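Local coordinates for biofilm-associated surface protein (Staphylococcus aureus, PDB 7C7U) that probably modulates functional amyloid and biofilm formation as a calcium-binding, cell wall-anchored surface protein, at residues A[404-416]-A[420-434]. Residues are numbered along the deposited sequence; the frame is centred on the assembly and turned at random.
Sequences SLSDAENEDTDGD and DGDEVVNYKTSPLVG. With CA (calcium ion), chain G; CA (calcium ion), chain F; CA (calcium ion), chain E.
Asp420, at the start of helix 420-427, ties its carboxylate into the loop 404-416 through both oxygens. OD1 accepts a nearly straight bond (169°) from the backbone N of Thr413 on the syn side, slightly out of the carboxylate plane. OD2 offers its syn lone pair to Thr413 OG1 at 2.7 Å and also binds a calcium ion at 2.5 Å. Asp420 N donates to Glu411 O at 2.9 Å, so backbone and carboxylate both hold the helix start to the loop. Thr413 OG1 lies anti to its own carbonyl carbon (chi1 -63°), a rotation that lets it accept from the N of Asp407 while donating to Asp420. The backbone O atoms of Asp407 and Asn410 join this calcium, whose shell Asp391, Asp393 and Glu400 complete.

Farther along, Glu423 comes from the direction opposite to Asp414 and Asp416. Its OE1 bridges two further calcium ions, at 2.3 and 2.6 Å, while OE2 binds the second. Both aspartates also span the pair, one oxygen to each metal. Asp412 OD1, its carboxylate also held by Gly417, and Lys418 O complete the first site; Ser430 O, Val433 O and Glu509 complete the second.

Packing is dense here and at Leu432, buried against the backbone of Ser404 to Ser406 (CD2 3.7 Å from Ser406 CA). The solvent side is looser: exposed Leu405 meets Leu432 CD1 through CB at 4.1 Å, and Glu411 turns its carboxylate away.

Asp412, Asp414, Asp416, Lys418 O and Glu423 hold positions 1, 3, 5, 7 and 12 of an EF-hand-type DxDxDG loop; without metal these carboxylates would probably repel, so calcium probably helps hold loop and helix together.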
ATOM      1  N   SER A 404      -3.154  -5.084   7.344  1.00 43.77           N
ATOM      2  CA  SER A 404      -2.895  -4.718   8.727  1.00 43.88           C
ATOM      3  C   SER A 404      -3.503  -3.380   9.132  1.00 46.96           C
ATOM      4  O   SER A 404      -3.725  -3.161  10.330  1.00 42.89           O
ATOM      5  CB  SER A 404      -1.383  -4.692   8.969  1.00 43.55           C
ATOM      6  OG  SER A 404      -0.784  -3.573   8.336  1.00 39.85           O
ATOM      7  N   LEU A 405      -3.777  -2.491   8.176  1.00 38.73           N
ATOM      8  CA  LEU A 405      -4.248  -1.121   8.395  1.00 39.75           C
ATOM      9  C   LEU A 405      -3.236  -0.244   9.116  1.00 41.32           C
ATOM     10  O   LEU A 405      -3.552   0.904   9.464  1.00 44.84           O
ATOM     11  CB  LEU A 405      -5.589  -1.087   9.147  1.00 42.87           C
ATOM     12  CG  LEU A 405      -6.633  -2.066   8.634  1.00 47.79           C
ATOM     13  CD1 LEU A 405      -7.935  -1.930   9.415  1.00 45.13           C
ATOM     14  CD2 LEU A 405      -6.858  -1.830   7.143  1.00 42.88           C
ATOM     15  N   SER A 406      -2.022  -0.735   9.338  1.00 37.23           N
ATOM     16  CA  SER A 406      -0.981   0.119   9.863  1.00 37.71           C
ATOM     17  C   SER A 406      -0.611   1.189   8.836  1.00 44.47           C
ATOM     18  O   SER A 406      -0.949   1.105   7.651  1.00 41.59           O
ATOM     19  CB  SER A 406       0.239  -0.714  10.246  1.00 40.16           C
ATOM     20  OG  SER A 406       0.464  -1.760   9.317  1.00 45.05           O
ATOM     21  N   ASP A 407       0.108   2.202   9.308  1.00 43.20           N
ATOM     22  CA  ASP A 407       0.551   3.291   8.452  1.00 43.55           C
ATOM     23  C   ASP A 407       1.718   2.812   7.590  1.00 40.68           C
ATOM     24  O   ASP A 407       2.694   2.262   8.114  1.00 37.15           O
ATOM     25  CB  ASP A 407       0.943   4.490   9.325  1.00 44.03           C
ATOM     26  CG  ASP A 407       1.261   5.749   8.521  1.00 48.85           C
ATOM     27  OD1 ASP A 407       1.443   5.676   7.283  1.00 47.27           O
ATOM     28  OD2 ASP A 407       1.344   6.825   9.149  1.00 42.41           O
ATOM     29  N   ALA A 408       1.592   2.985   6.262  1.00 44.45           N
ATOM     30  CA  ALA A 408       2.641   2.603   5.310  1.00 41.12           C
ATOM     31  C   ALA A 408       3.837   3.555   5.306  1.00 44.85           C
ATOM     32  O   ALA A 408       4.873   3.212   4.719  1.00 44.27           O
ATOM     33  CB  ALA A 408       2.067   2.510   3.891  1.00 41.06           C
ATOM     34  N   GLU A 409       3.718   4.741   5.916  1.00 48.22           N
ATOM     35  CA  GLU A 409       4.798   5.725   5.993  1.00 46.15           C
ATOM     36  C   GLU A 409       5.224   6.013   7.437  1.00 46.35           C
ATOM     37  O   GLU A 409       5.679   7.115   7.745  1.00 52.91           O
ATOM     38  CB  GLU A 409       4.399   7.026   5.294  1.00 49.73           C
ATOM     39  CG  GLU A 409       3.987   6.870   3.830  1.00 51.62           C
ATOM     40  CD  GLU A 409       2.489   7.056   3.620  1.00 57.71           C
ATOM     41  OE1 GLU A 409       1.699   6.522   4.429  1.00 58.52           O
ATOM     42  OE2 GLU A 409       2.099   7.740   2.649  1.00 65.74           O
ATOM     43  N   ASN A 410       5.041   5.052   8.339  1.00 43.69           N
ATOM     44  CA  ASN A 410       5.543   5.150   9.713  1.00 41.67           C
ATOM     45  C   ASN A 410       5.898   3.747  10.167  1.00 35.60           C
ATOM     46  O   ASN A 410       5.032   2.877  10.211  1.00 36.21           O
ATOM     47  CB  ASN A 410       4.512   5.778  10.658  1.00 43.45           C
ATOM     48  CG  ASN A 410       5.050   5.990  12.092  1.00 43.63           C
ATOM     49  OD1 ASN A 410       6.074   5.429  12.487  1.00 41.09           O
ATOM     50  ND2 ASN A 410       4.343   6.806  12.866  1.00 43.66           N
ATOM     51  N   GLU A 411       7.163   3.509  10.481  1.00 38.27           N
ATOM     52  CA  GLU A 411       7.554   2.160  10.871  1.00 38.10           C
ATOM     53  C   GLU A 411       7.037   1.765  12.254  1.00 37.33           C
ATOM     54  O   GLU A 411       7.102   0.584  12.598  1.00 37.03           O
ATOM     55  CB  GLU A 411       9.084   1.998  10.800  1.00 41.96           C
ATOM     56  CG  GLU A 411       9.907   2.745  11.845  1.00 43.28           C
ATOM     57  CD  GLU A 411      10.159   4.194  11.477  1.00 50.26           C
ATOM     58  OE1 GLU A 411      10.632   4.958  12.345  1.00 53.07           O
ATOM     59  OE2 GLU A 411       9.921   4.562  10.309  1.00 52.07           O
ATOM     60  N   ASP A 412       6.487   2.704  13.035  1.00 35.92           N
ATOM     61  CA  ASP A 412       5.967   2.404  14.395  1.00 40.51           C
ATOM     62  C   ASP A 412       4.674   3.209  14.543  1.00 39.54           C
ATOM     63  O   ASP A 412       4.647   4.265  15.177  1.00 39.72           O
ATOM     64  CB  ASP A 412       6.997   2.739  15.473  1.00 38.73           C
ATOM     65  CG  ASP A 412       6.503   2.420  16.884  1.00 41.30           C
ATOM     66  OD1 ASP A 412       5.502   1.677  17.028  1.00 39.79           O
ATOM     67  OD2 ASP A 412       7.117   2.928  17.841  1.00 41.26           O
ATOM     68  N   THR A 413       3.607   2.712  13.901  1.00 34.87           N
ATOM     69  CA  THR A 413       2.386   3.498  13.749  1.00 33.80           C
ATOM     70  C   THR A 413       1.812   3.946  15.083  1.00 41.43           C
ATOM     71  O   THR A 413       1.352   5.090  15.202  1.00 41.83           O
ATOM     72  CB  THR A 413       1.351   2.691  12.963  1.00 37.25           C
ATOM     73  OG1 THR A 413       1.847   2.438  11.640  1.00 42.28           O
ATOM     74  CG2 THR A 413      -0.001   3.397  12.906  1.00 37.34           C
ATOM     75  N   ASP A 414       1.829   3.067  16.093  1.00 33.98           N
ATOM     76  CA  ASP A 414       1.173   3.352  17.366  1.00 38.74           C
ATOM     77  C   ASP A 414       2.086   4.058  18.368  1.00 41.22           C
ATOM     78  O   ASP A 414       1.624   4.401  19.464  1.00 40.60           O
ATOM     79  CB  ASP A 414       0.532   2.083  17.967  1.00 33.67           C
ATOM     80  CG  ASP A 414       1.500   0.955  18.155  1.00 38.43           C
ATOM     81  OD1 ASP A 414       2.643   1.192  18.597  1.00 40.45           O
ATOM     82  OD2 ASP A 414       1.100  -0.190  17.903  1.00 39.77           O
ATOM     83  N   GLY A 415       3.382   4.191  18.056  1.00 41.87           N
ATOM     84  CA  GLY A 415       4.349   4.851  18.918  1.00 43.79           C
ATOM     85  C   GLY A 415       4.919   4.053  20.070  1.00 41.57           C
ATOM     86  O   GLY A 415       5.665   4.621  20.877  1.00 43.37           O
ATOM     87  N   ASP A 416       4.632   2.761  20.174  1.00 40.87           N
ATOM     88  CA  ASP A 416       5.016   2.027  21.379  1.00 46.89           C
ATOM     89  C   ASP A 416       6.450   1.497  21.333  1.00 43.82           C
ATOM     90  O   ASP A 416       6.874   0.807  22.269  1.00 46.66           O
ATOM     91  CB  ASP A 416       4.034   0.869  21.628  1.00 38.79           C
ATOM     92  CG  ASP A 416       4.175  -0.274  20.595  1.00 42.68           C
ATOM     93  OD1 ASP A 416       4.995  -0.167  19.636  1.00 34.98           O
ATOM     94  OD2 ASP A 416       3.449  -1.282  20.750  1.00 40.92           O
ATOM     95  N   ASP A 420       6.100  -2.043  13.148  1.00 40.69           N
ATOM     96  CA  ASP A 420       4.849  -2.641  12.674  1.00 36.53           C
ATOM     97  C   ASP A 420       5.017  -4.102  12.288  1.00 36.74           C
ATOM     98  O   ASP A 420       4.265  -4.963  12.757  1.00 35.87           O
ATOM     99  CB  ASP A 420       4.311  -1.849  11.487  1.00 36.14           C
ATOM    100  CG  ASP A 420       3.827  -0.497  11.889  1.00 40.13           C
ATOM    101  OD1 ASP A 420       3.846  -0.212  13.106  1.00 34.48           O
ATOM    102  OD2 ASP A 420       3.387   0.276  11.021  1.00 35.99           O
ATOM    103  N   GLY A 421       5.971  -4.401  11.401  1.00 36.75           N
ATOM    104  CA  GLY A 421       6.202  -5.789  11.026  1.00 34.87           C
ATOM    105  C   GLY A 421       6.565  -6.667  12.211  1.00 40.35           C
ATOM    106  O   GLY A 421       6.025  -7.766  12.377  1.00 38.59           O
ATOM    107  N   ASP A 422       7.484  -6.191  13.059  1.00 39.84           N
ATOM    108  CA  ASP A 422       7.818  -6.933  14.271  1.00 40.35           C
ATOM    109  C   ASP A 422       6.559  -7.250  15.073  1.00 33.88           C
ATOM    110  O   ASP A 422       6.346  -8.388  15.503  1.00 34.59           O
ATOM    111  CB  ASP A 422       8.799  -6.125  15.126  1.00 39.63           C
ATOM    112  CG  ASP A 422      10.149  -5.982  14.480  1.00 41.05           C
ATOM    113  OD1 ASP A 422      10.564  -6.922  13.765  1.00 42.29           O
ATOM    114  OD2 ASP A 422      10.789  -4.930  14.691  1.00 41.66           O
ATOM    115  N   GLU A 423       5.684  -6.266  15.232  1.00 30.72           N
ATOM    116  CA  GLU A 423       4.457  -6.508  15.982  1.00 37.67           C
ATOM    117  C   GLU A 423       3.598  -7.583  15.326  1.00 43.50           C
ATOM    118  O   GLU A 423       3.144  -8.523  15.992  1.00 36.27           O
ATOM    119  CB  GLU A 423       3.693  -5.198  16.139  1.00 40.12           C
ATOM    120  CG  GLU A 423       4.382  -4.281  17.155  1.00 36.56           C
ATOM    121  CD  GLU A 423       3.406  -3.483  17.958  1.00 39.17           C
ATOM    122  OE1 GLU A 423       3.308  -2.260  17.709  1.00 36.90           O
ATOM    123  OE2 GLU A 423       2.717  -4.080  18.831  1.00 39.84           O
ATOM    124  N   VAL A 424       3.378  -7.478  14.012  1.00 34.57           N
ATOM    125  CA  VAL A 424       2.532  -8.463  13.348  1.00 34.04           C
ATOM    126  C   VAL A 424       3.176  -9.836  13.411  1.00 33.33           C
ATOM    127  O   VAL A 424       2.505 -10.843  13.675  1.00 39.52           O
ATOM    128  CB  VAL A 424       2.244  -8.040  11.895  1.00 36.12           C
ATOM    129  CG1 VAL A 424       1.692  -9.221  11.098  1.00 40.18           C
ATOM    130  CG2 VAL A 424       1.274  -6.879  11.870  1.00 35.50           C
ATOM    131  N   VAL A 425       4.486  -9.897  13.214  1.00 33.92           N
ATOM    132  CA  VAL A 425       5.195 -11.156  13.008  1.00 37.56           C
ATOM    133  C   VAL A 425       5.822 -11.687  14.291  1.00 40.39           C
ATOM    134  O   VAL A 425       5.731 -12.878  14.587  1.00 43.90           O
ATOM    135  CB  VAL A 425       6.265 -10.975  11.908  1.00 40.86           C
ATOM    136  CG1 VAL A 425       7.096 -12.232  11.771  1.00 41.91           C
ATOM    137  CG2 VAL A 425       5.590 -10.644  10.585  1.00 41.53           C
ATOM    138  N   ASN A 426       6.487 -10.825  15.057  1.00 36.29           N
ATOM    139  CA  ASN A 426       7.284 -11.322  16.177  1.00 44.26           C
ATOM    140  C   ASN A 426       6.472 -11.318  17.470  1.00 40.29           C
ATOM    141  O   ASN A 426       6.289 -12.368  18.092  1.00 45.59           O
ATOM    142  CB  ASN A 426       8.571 -10.500  16.325  1.00 42.79           C
ATOM    143  CG  ASN A 426       9.627 -11.202  17.184  1.00 44.36           C
ATOM    144  OD1 ASN A 426       9.643 -12.427  17.312  1.00 44.30           O
ATOM    145  ND2 ASN A 426      10.515 -10.418  17.767  1.00 42.05           N
ATOM    146  N   TYR A 427       5.956 -10.155  17.865  1.00 39.81           N
ATOM    147  CA  TYR A 427       5.227 -10.063  19.124  1.00 42.16           C
ATOM    148  C   TYR A 427       3.818 -10.611  19.025  1.00 43.92           C
ATOM    149  O   TYR A 427       3.237 -10.981  20.054  1.00 39.32           O
ATOM    150  CB  TYR A 427       5.161  -8.606  19.595  1.00 41.45           C
ATOM    151  CG  TYR A 427       6.518  -8.017  19.898  1.00 42.92           C
ATOM    152  CD1 TYR A 427       7.073  -8.119  21.177  1.00 43.24           C
ATOM    153  CD2 TYR A 427       7.259  -7.377  18.905  1.00 41.18           C
ATOM    154  CE1 TYR A 427       8.316  -7.586  21.461  1.00 41.32           C
ATOM    155  CE2 TYR A 427       8.502  -6.840  19.181  1.00 40.55           C
ATOM    156  CZ  TYR A 427       9.026  -6.941  20.458  1.00 43.80           C
ATOM    157  OH  TYR A 427      10.267  -6.410  20.730  1.00 39.35           O
ATOM    158  N   LYS A 428       3.269 -10.669  17.812  1.00 40.01           N
ATOM    159  CA  LYS A 428       1.874 -11.028  17.575  1.00 40.91           C
ATOM    160  C   LYS A 428       0.953 -10.128  18.388  1.00 41.90           C
ATOM    161  O   LYS A 428      -0.018 -10.570  19.009  1.00 40.82           O
ATOM    162  CB  LYS A 428       1.637 -12.506  17.855  1.00 43.37           C
ATOM    163  CG  LYS A 428       2.741 -13.357  17.261  1.00 43.65           C
ATOM    164  CD  LYS A 428       2.219 -14.439  16.344  1.00 49.57           C
ATOM    165  CE  LYS A 428       3.378 -15.272  15.813  1.00 53.94           C
ATOM    166  NZ  LYS A 428       2.932 -16.590  15.285  1.00 61.40           N
ATOM    167  N   THR A 429       1.298  -8.846  18.409  1.00 36.92           N
ATOM    168  CA  THR A 429       0.498  -7.809  19.031  1.00 39.44           C
ATOM    169  C   THR A 429       0.029  -6.849  17.957  1.00 43.68           C
ATOM    170  O   THR A 429       0.645  -6.723  16.892  1.00 44.05           O
ATOM    171  CB  THR A 429       1.289  -7.017  20.091  1.00 41.67           C
ATOM    172  OG1 THR A 429       2.589  -6.671  19.568  1.00 41.81           O
ATOM    173  CG2 THR A 429       1.449  -7.835  21.359  1.00 40.35           C
ATOM    174  N   SER A 430      -1.035  -6.143  18.271  1.00 40.01           N
ATOM    175  CA  SER A 430      -1.557  -5.176  17.333  1.00 38.72           C
ATOM    176  C   SER A 430      -0.580  -4.020  17.130  1.00 43.09           C
ATOM    177  O   SER A 430      -0.108  -3.413  18.111  1.00 33.50           O
ATOM    178  CB  SER A 430      -2.892  -4.650  17.789  1.00 35.79           C
ATOM    179  OG  SER A 430      -3.163  -3.441  17.121  1.00 36.37           O
ATOM    180  N   PRO A 431      -0.251  -3.695  15.877  1.00 37.47           N
ATOM    181  CA  PRO A 431       0.550  -2.508  15.566  1.00 37.58           C
ATOM    182  C   PRO A 431      -0.247  -1.216  15.632  1.00 37.95           C
ATOM    183  O   PRO A 431       0.289  -0.142  15.313  1.00 33.61           O
ATOM    184  CB  PRO A 431       1.000  -2.797  14.123  1.00 39.56           C
ATOM    185  CG  PRO A 431      -0.228  -3.497  13.521  1.00 38.05           C
ATOM    186  CD  PRO A 431      -0.842  -4.307  14.669  1.00 39.87           C
ATOM    187  N   LEU A 432      -1.532  -1.312  15.964  1.00 37.27           N
ATOM    188  CA  LEU A 432      -2.411  -0.165  16.094  1.00 36.86           C
ATOM    189  C   LEU A 432      -2.704   0.171  17.548  1.00 38.58           C
ATOM    190  O   LEU A 432      -3.479   1.095  17.812  1.00 39.54           O
ATOM    191  CB  LEU A 432      -3.724  -0.431  15.344  1.00 35.90           C
ATOM    192  CG  LEU A 432      -3.515  -0.920  13.912  1.00 45.23           C
ATOM    193  CD1 LEU A 432      -4.841  -1.127  13.163  1.00 42.13           C
ATOM    194  CD2 LEU A 432      -2.625   0.071  13.178  1.00 44.04           C
ATOM    195  N   VAL A 433      -2.115  -0.565  18.489  1.00 35.29           N
ATOM    196  CA  VAL A 433      -2.435  -0.442  19.909  1.00 36.48           C
ATOM    197  C   VAL A 433      -1.120  -0.301  20.676  1.00 33.82           C
ATOM    198  O   VAL A 433      -0.353  -1.264  20.777  1.00 34.30           O
ATOM    199  CB  VAL A 433      -3.238  -1.644  20.428  1.00 34.60           C
ATOM    200  CG1 VAL A 433      -3.465  -1.536  21.966  1.00 38.08           C
ATOM    201  CG2 VAL A 433      -4.562  -1.777  19.681  1.00 38.07           C
ATOM    202  N   GLY A 434      -0.874   0.881  21.232  1.00 37.39           N
ATOM    203  CA  GLY A 434       0.313   1.120  22.037  1.00 37.36           C
ATOM    204  C   GLY A 434       0.289   0.495  23.425  1.00 40.06           C
ATOM    205  O   GLY A 434      -0.451  -0.457  23.686  1.00 35.41           O
TER
HETATM  206 CA    CA G1005       1.410  -2.157  19.531  1.00 40.03          CA
HETATM  207 CA    CA F1004       4.297  -0.195  17.475  1.00 36.95          CA
HETATM  208 CA    CA E1003       4.313   0.844   8.819  1.00 38.19          CA